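Local coordinates for protein putative mandelate racemase (Salmonella typhimurium, PDB 2O56) that binds magnesium as a member of the enolase superfamily and probably acts as a hydro-lyase (dehydratase) of the mandelate racemase type, its substrate not established, at residues 139-144 with 164-169; 350-353 with 357-360. One frame throughout, in Å; residues are numbered along the deposited sequence.

Interaction 1: 139-144 with 164-169; sequences FGWGDG and VSEGYD
A Schellman motif closes helix 153-165 of the barrel domain, and W141, from the loop that follows strand 130-135, packs against the residues around it. The indole NE1 of W141 donates a hydrogen bond to OE1 of E166, 2.9 Å long and bent to 149° at the hydrogen. OE1 is met from above the carboxylate plane, and it sits near the ring plane of the indole, at its edge. The chain of E166, extended beyond CG, carries the carboxylate from the helix end out to the indole N-H, where an acceptor is needed. Beside the bond, the benzo edge of W141 points at the face of Y168 in an offset edge-to-face pair, centroids 5.7 Å apart and planes at 83°; CZ2 of W141 lies 3.9 Å from CE2 of Y168. OE1 of E166, gripped by NE1, also lies in plane at the edge of the Y168 ring, which links the three side chains. G167, with positive phi, turns the chain out of the helix, its N bonded to V164 O at 3.1 Å. L349 of strand 347-350 touches the side chains of both aromatics. The arrangement is a helix-to-strand turn of a TIM-type barrel, its Schellman C-cap overlaid by an aromatic.

Interaction 2: 350-353 with 357-360; sequences HRYA and PNTQ
The ring of Y352 carries the CB of A353 over one face, offset toward the rim, and meets OD1 of N358 at its edge, in the ring plane, 3.6 Å from CE1. The amide of N358 is turned nearly perpendicular to the ring, the planes 83° apart. These residues form a tight connection in the enolase-type barrel domain, where the chain leaves strand 347-350, passes through helical backbone angles at 351-353 and enters the short helix 356-359. Asparagine suits the joint because the two ends of its amide do different work: OD1 faces the polarised C-H edge of the tyrosine, while ND2 donates to the backbone O of A353 at 3.0 Å. CG anti to the backbone N (chi1 -168°) directs the amide toward 350-353. The bond is bent at the hydrogen, well off the C=O direction (102°) and tilted out of the carbonyl plane. The CB of A353 also lies 3.9 Å from ND2 of N358, a place fit for a small methyl. The hydroxyl of Y352 is bonded to G326 O, and W25 meets its ring edge-to-face. On the helix side, T359 brings its methyl CG2 to 3.3 Å from the O of A353.

Interactions 1 and 2 follow each other along the chain, their centres 14 Å apart on the same side of the molecule's centre. They meet through W141 and R351: CZ3 of W141 lies 3.5 Å from N of R351, so the indole that packs on the helix end in interaction 1 also rests against the start of the turn in interaction 2. Strand 347-350, which leads into that turn, runs parallel to strand 130-135, which leads into the loop of W141; this pairing brings the two contacts together. Neither supplies a metal ligand. The magnesium ion, held by E221, E247 and E273, lies about 13 Å from the side chain of W141 and about 11 Å from that of Y352.

Interaction 1: 139-144 with 164-169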
ATOM      1  N   PHE A 139      29.076 -32.529  -6.194  1.00 34.72           N
ATOM      2  CA  PHE A 139      29.955 -33.061  -7.221  1.00 36.17           C
ATOM      3  C   PHE A 139      31.296 -33.484  -6.648  1.00 36.27           C
ATOM      4  O   PHE A 139      32.227 -33.795  -7.390  1.00 40.54           O
ATOM      5  CB  PHE A 139      30.143 -32.041  -8.341  1.00 32.66           C
ATOM      6  CG  PHE A 139      28.859 -31.623  -9.000  1.00 40.68           C
ATOM      7  CD1 PHE A 139      27.944 -32.569  -9.445  1.00 35.47           C
ATOM      8  CD2 PHE A 139      28.569 -30.278  -9.183  1.00 40.96           C
ATOM      9  CE1 PHE A 139      26.766 -32.186 -10.056  1.00 41.54           C
ATOM     10  CE2 PHE A 139      27.382 -29.881  -9.802  1.00 43.25           C
ATOM     11  CZ  PHE A 139      26.485 -30.833 -10.245  1.00 34.97           C
ATOM     12  N   GLY A 140      31.386 -33.496  -5.324  1.00 40.20           N
ATOM     13  CA  GLY A 140      32.582 -33.953  -4.642  1.00 33.05           C
ATOM     14  C   GLY A 140      33.579 -32.863  -4.317  1.00 42.05           C
ATOM     15  O   GLY A 140      33.430 -31.709  -4.727  1.00 38.04           O
ATOM     16  N   TRP A 141      34.607 -33.243  -3.572  1.00 35.86           N
ATOM     17  CA  TRP A 141      35.708 -32.354  -3.231  1.00 37.99           C
ATOM     18  C   TRP A 141      36.929 -33.216  -2.887  1.00 42.38           C
ATOM     19  O   TRP A 141      36.773 -34.351  -2.414  1.00 43.69           O
ATOM     20  CB  TRP A 141      35.348 -31.478  -2.026  1.00 35.69           C
ATOM     21  CG  TRP A 141      36.198 -30.245  -1.963  1.00 35.18           C
ATOM     22  CD1 TRP A 141      37.349 -30.068  -1.243  1.00 32.88           C
ATOM     23  CD2 TRP A 141      35.980 -29.029  -2.678  1.00 34.38           C
ATOM     24  NE1 TRP A 141      37.850 -28.804  -1.454  1.00 38.23           N
ATOM     25  CE2 TRP A 141      37.031 -28.148  -2.338  1.00 32.63           C
ATOM     26  CE3 TRP A 141      34.983 -28.589  -3.562  1.00 30.77           C
ATOM     27  CZ2 TRP A 141      37.119 -26.856  -2.856  1.00 38.64           C
ATOM     28  CZ3 TRP A 141      35.074 -27.314  -4.078  1.00 30.66           C
ATOM     29  CH2 TRP A 141      36.135 -26.459  -3.729  1.00 28.27           C
ATOM     30  N   GLY A 142      38.124 -32.663  -3.099  1.00 45.44           N
ATOM     31  CA  GLY A 142      39.388 -33.411  -2.995  1.00 62.24           C
ATOM     32  C   GLY A 142      39.890 -33.830  -4.364  1.00 63.87           C
ATOM     33  O   GLY A 142      39.140 -33.791  -5.338  1.00 68.34           O
ATOM     34  N   ASP A 143      41.152 -34.236  -4.455  1.00 71.75           N
ATOM     35  CA  ASP A 143      41.656 -34.793  -5.714  1.00 73.26           C
ATOM     36  C   ASP A 143      41.154 -36.217  -5.972  1.00 66.28           C
ATOM     37  O   ASP A 143      40.867 -36.971  -5.042  1.00 57.61           O
ATOM     38  CB  ASP A 143      43.180 -34.688  -5.830  1.00 76.86           C
ATOM     39  CG  ASP A 143      43.898 -35.341  -4.674  1.00 90.34           C
ATOM     40  OD1 ASP A 143      44.163 -34.644  -3.672  1.00 98.11           O
ATOM     41  OD2 ASP A 143      44.201 -36.549  -4.770  1.00 97.37           O
ATOM     42  N   GLY A 144      41.010 -36.559  -7.249  1.00 65.82           N
ATOM     43  CA  GLY A 144      40.360 -37.801  -7.647  1.00 66.09           C
ATOM     44  C   GLY A 144      38.840 -37.755  -7.597  1.00 71.24           C
ATOM     45  O   GLY A 144      38.178 -38.778  -7.795  1.00 74.03           O
ATOM     46  N   VAL A 164      36.808 -29.110   4.637  1.00 29.97           N
ATOM     47  CA  VAL A 164      37.188 -28.546   5.938  1.00 32.20           C
ATOM     48  C   VAL A 164      38.674 -28.812   6.210  1.00 41.79           C
ATOM     49  O   VAL A 164      39.398 -27.941   6.711  1.00 43.88           O
ATOM     50  CB  VAL A 164      36.301 -29.094   7.091  1.00 34.18           C
ATOM     51  CG1 VAL A 164      36.871 -28.724   8.456  1.00 37.01           C
ATOM     52  CG2 VAL A 164      34.868 -28.585   6.965  1.00 37.65           C
ATOM     53  N   SER A 165      39.129 -30.002   5.834  1.00 44.83           N
ATOM     54  CA  SER A 165      40.520 -30.395   6.031  1.00 42.67           C
ATOM     55  C   SER A 165      41.487 -29.559   5.189  1.00 44.41           C
ATOM     56  O   SER A 165      42.647 -29.391   5.561  1.00 45.41           O
ATOM     57  CB  SER A 165      40.699 -31.884   5.740  1.00 36.60           C
ATOM     58  OG  SER A 165      40.770 -32.122   4.339  1.00 35.42           O
ATOM     59  N   GLU A 166      41.000 -29.015   4.076  1.00 40.64           N
ATOM     60  CA  GLU A 166      41.810 -28.144   3.218  1.00 35.18           C
ATOM     61  C   GLU A 166      41.812 -26.676   3.654  1.00 35.42           C
ATOM     62  O   GLU A 166      42.457 -25.848   3.026  1.00 41.60           O
ATOM     63  CB  GLU A 166      41.335 -28.226   1.770  1.00 34.94           C
ATOM     64  CG  GLU A 166      41.441 -29.606   1.145  1.00 39.94           C
ATOM     65  CD  GLU A 166      41.027 -29.588  -0.299  1.00 50.54           C
ATOM     66  OE1 GLU A 166      40.678 -28.486  -0.798  1.00 45.45           O
ATOM     67  OE2 GLU A 166      41.048 -30.660  -0.940  1.00 49.70           O
ATOM     68  N   GLY A 167      41.077 -26.349   4.707  1.00 35.18           N
ATOM     69  CA  GLY A 167      41.077 -24.990   5.220  1.00 36.65           C
ATOM     70  C   GLY A 167      39.799 -24.184   5.064  1.00 37.38           C
ATOM     71  O   GLY A 167      39.749 -23.025   5.475  1.00 38.88           O
ATOM     72  N   TYR A 168      38.771 -24.781   4.465  1.00 37.86           N
ATOM     73  CA  TYR A 168      37.506 -24.084   4.223  1.00 30.97           C
ATOM     74  C   TYR A 168      36.593 -24.188   5.428  1.00 32.66           C
ATOM     75  O   TYR A 168      36.330 -25.280   5.921  1.00 39.78           O
ATOM     76  CB  TYR A 168      36.819 -24.623   2.959  1.00 30.67           C
ATOM     77  CG  TYR A 168      37.717 -24.510   1.770  1.00 35.95           C
ATOM     78  CD1 TYR A 168      37.947 -23.270   1.179  1.00 28.98           C
ATOM     79  CD2 TYR A 168      38.382 -25.622   1.256  1.00 33.48           C
ATOM     80  CE1 TYR A 168      38.791 -23.137   0.105  1.00 35.55           C
ATOM     81  CE2 TYR A 168      39.232 -25.499   0.173  1.00 31.92           C
ATOM     82  CZ  TYR A 168      39.427 -24.247  -0.395  1.00 35.41           C
ATOM     83  OH  TYR A 168      40.260 -24.093  -1.462  1.00 35.12           O
ATOM     84  N   ASP A 169      36.122 -23.042   5.915  1.00 30.72           N
ATOM     85  CA  ASP A 169      35.157 -23.024   7.006  1.00 29.64           C
ATOM     86  C   ASP A 169      33.727 -22.737   6.531  1.00 31.82           C
ATOM     87  O   ASP A 169      32.870 -22.344   7.313  1.00 34.17           O
ATOM     88  CB  ASP A 169      35.594 -22.081   8.148  1.00 32.45           C
ATOM     89  CG  ASP A 169      35.634 -20.613   7.736  1.00 40.18           C
ATOM     90  OD1 ASP A 169      35.343 -20.292   6.568  1.00 37.89           O
ATOM     91  OD2 ASP A 169      35.962 -19.771   8.594  1.00 37.67           O
TER

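Interaction 2: 350-353 with 357-360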
ATOM      1  N   HIS A 350      34.761 -22.905  -6.863  1.00 32.72           N
ATOM      2  CA  HIS A 350      34.500 -24.212  -7.442  1.00 34.18           C
ATOM      3  C   HIS A 350      35.787 -25.006  -7.520  1.00 34.49           C
ATOM      4  O   HIS A 350      36.867 -24.439  -7.681  1.00 39.61           O
ATOM      5  CB  HIS A 350      33.959 -24.087  -8.843  1.00 39.19           C
ATOM      6  CG  HIS A 350      32.648 -23.379  -8.931  1.00 35.58           C
ATOM      7  ND1 HIS A 350      31.442 -24.046  -8.954  1.00 40.30           N
ATOM      8  CD2 HIS A 350      32.356 -22.061  -9.015  1.00 39.00           C
ATOM      9  CE1 HIS A 350      30.461 -23.165  -9.050  1.00 44.22           C
ATOM     10  NE2 HIS A 350      30.988 -21.954  -9.094  1.00 42.78           N
ATOM     11  N   ARG A 351      35.646 -26.327  -7.430  1.00 40.04           N
ATOM     12  CA  ARG A 351      36.779 -27.245  -7.504  1.00 43.46           C
ATOM     13  C   ARG A 351      37.542 -27.133  -8.831  1.00 46.03           C
ATOM     14  O   ARG A 351      38.775 -27.115  -8.844  1.00 43.63           O
ATOM     15  CB  ARG A 351      36.299 -28.673  -7.286  1.00 47.68           C
ATOM     16  CG  ARG A 351      37.385 -29.627  -6.837  1.00 56.31           C
ATOM     17  CD  ARG A 351      37.353 -30.899  -7.667  1.00 58.92           C
ATOM     18  NE  ARG A 351      36.105 -31.635  -7.506  1.00 61.84           N
ATOM     19  CZ  ARG A 351      35.213 -31.813  -8.473  1.00 76.14           C
ATOM     20  NH1 ARG A 351      34.103 -32.495  -8.225  1.00 72.05           N
ATOM     21  NH2 ARG A 351      35.427 -31.309  -9.685  1.00 79.09           N
ATOM     22  N   TYR A 352      36.807 -27.028  -9.937  1.00 39.19           N
ATOM     23  CA  TYR A 352      37.406 -27.018 -11.282  1.00 44.77           C
ATOM     24  C   TYR A 352      38.351 -25.830 -11.475  1.00 48.77           C
ATOM     25  O   TYR A 352      39.258 -25.887 -12.294  1.00 50.43           O
ATOM     26  CB  TYR A 352      36.316 -26.994 -12.372  1.00 44.04           C
ATOM     27  CG  TYR A 352      35.767 -25.608 -12.600  1.00 50.03           C
ATOM     28  CD1 TYR A 352      36.436 -24.693 -13.427  1.00 44.46           C
ATOM     29  CD2 TYR A 352      34.598 -25.195 -11.969  1.00 45.71           C
ATOM     30  CE1 TYR A 352      35.962 -23.416 -13.602  1.00 51.95           C
ATOM     31  CE2 TYR A 352      34.103 -23.914 -12.156  1.00 42.26           C
ATOM     32  CZ  TYR A 352      34.794 -23.029 -12.969  1.00 42.15           C
ATOM     33  OH  TYR A 352      34.309 -21.753 -13.150  1.00 47.00           O
ATOM     34  N   ALA A 353      38.111 -24.755 -10.724  1.00 43.47           N
ATOM     35  CA  ALA A 353      38.861 -23.510 -10.848  1.00 43.46           C
ATOM     36  C   ALA A 353      40.324 -23.669 -10.397  1.00 45.89           C
ATOM     37  O   ALA A 353      41.198 -22.893 -10.793  1.00 45.33           O
ATOM     38  CB  ALA A 353      38.183 -22.418 -10.042  1.00 34.68           C
ATOM     39  N   PRO A 357      43.265 -27.792 -16.420  1.00 39.31           N
ATOM     40  CA  PRO A 357      42.556 -27.306 -17.625  1.00 40.89           C
ATOM     41  C   PRO A 357      41.929 -25.907 -17.500  1.00 48.05           C
ATOM     42  O   PRO A 357      41.745 -25.218 -18.517  1.00 43.10           O
ATOM     43  CB  PRO A 357      41.462 -28.361 -17.844  1.00 47.26           C
ATOM     44  CG  PRO A 357      41.947 -29.579 -17.131  1.00 43.66           C
ATOM     45  CD  PRO A 357      42.701 -29.072 -15.944  1.00 42.25           C
ATOM     46  N   ASN A 358      41.619 -25.498 -16.267  1.00 41.82           N
ATOM     47  CA  ASN A 358      41.223 -24.123 -15.995  1.00 42.45           C
ATOM     48  C   ASN A 358      42.403 -23.161 -15.938  1.00 36.30           C
ATOM     49  O   ASN A 358      42.446 -22.154 -16.659  1.00 32.63           O
ATOM     50  CB  ASN A 358      40.405 -24.036 -14.705  1.00 39.48           C
ATOM     51  CG  ASN A 358      39.729 -22.681 -14.536  1.00 43.35           C
ATOM     52  OD1 ASN A 358      38.924 -22.266 -15.371  1.00 42.27           O
ATOM     53  ND2 ASN A 358      40.079 -21.974 -13.465  1.00 38.18           N
ATOM     54  N   THR A 359      43.356 -23.456 -15.059  1.00 36.06           N
ATOM     55  CA  THR A 359      44.361 -22.472 -14.704  1.00 33.32           C
ATOM     56  C   THR A 359      45.363 -22.237 -15.826  1.00 37.83           C
ATOM     57  O   THR A 359      45.913 -21.143 -15.936  1.00 44.22           O
ATOM     58  CB  THR A 359      45.124 -22.845 -13.425  1.00 39.67           C
ATOM     59  OG1 THR A 359      45.761 -24.111 -13.608  1.00 44.10           O
ATOM     60  CG2 THR A 359      44.176 -22.920 -12.244  1.00 42.43           C
ATOM     61  N   GLN A 360      45.576 -23.254 -16.663  1.00 38.05           N
ATOM     62  CA  GLN A 360      46.559 -23.179 -17.739  1.00 43.77           C
ATOM     63  C   GLN A 360      46.113 -22.269 -18.877  1.00 38.95           C
ATOM     64  O   GLN A 360      46.917 -21.905 -19.723  1.00 38.64           O
ATOM     65  CB  GLN A 360      46.940 -24.580 -18.253  1.00 44.36           C
ATOM     66  CG  GLN A 360      46.058 -25.132 -19.397  1.00 57.68           C
ATOM     67  CD  GLN A 360      46.146 -26.661 -19.580  1.00 67.43           C
ATOM     68  OE1 GLN A 360      47.063 -27.320 -19.077  1.00 71.33           O
ATOM     69  NE2 GLN A 360      45.179 -27.223 -20.309  1.00 65.54           N
TER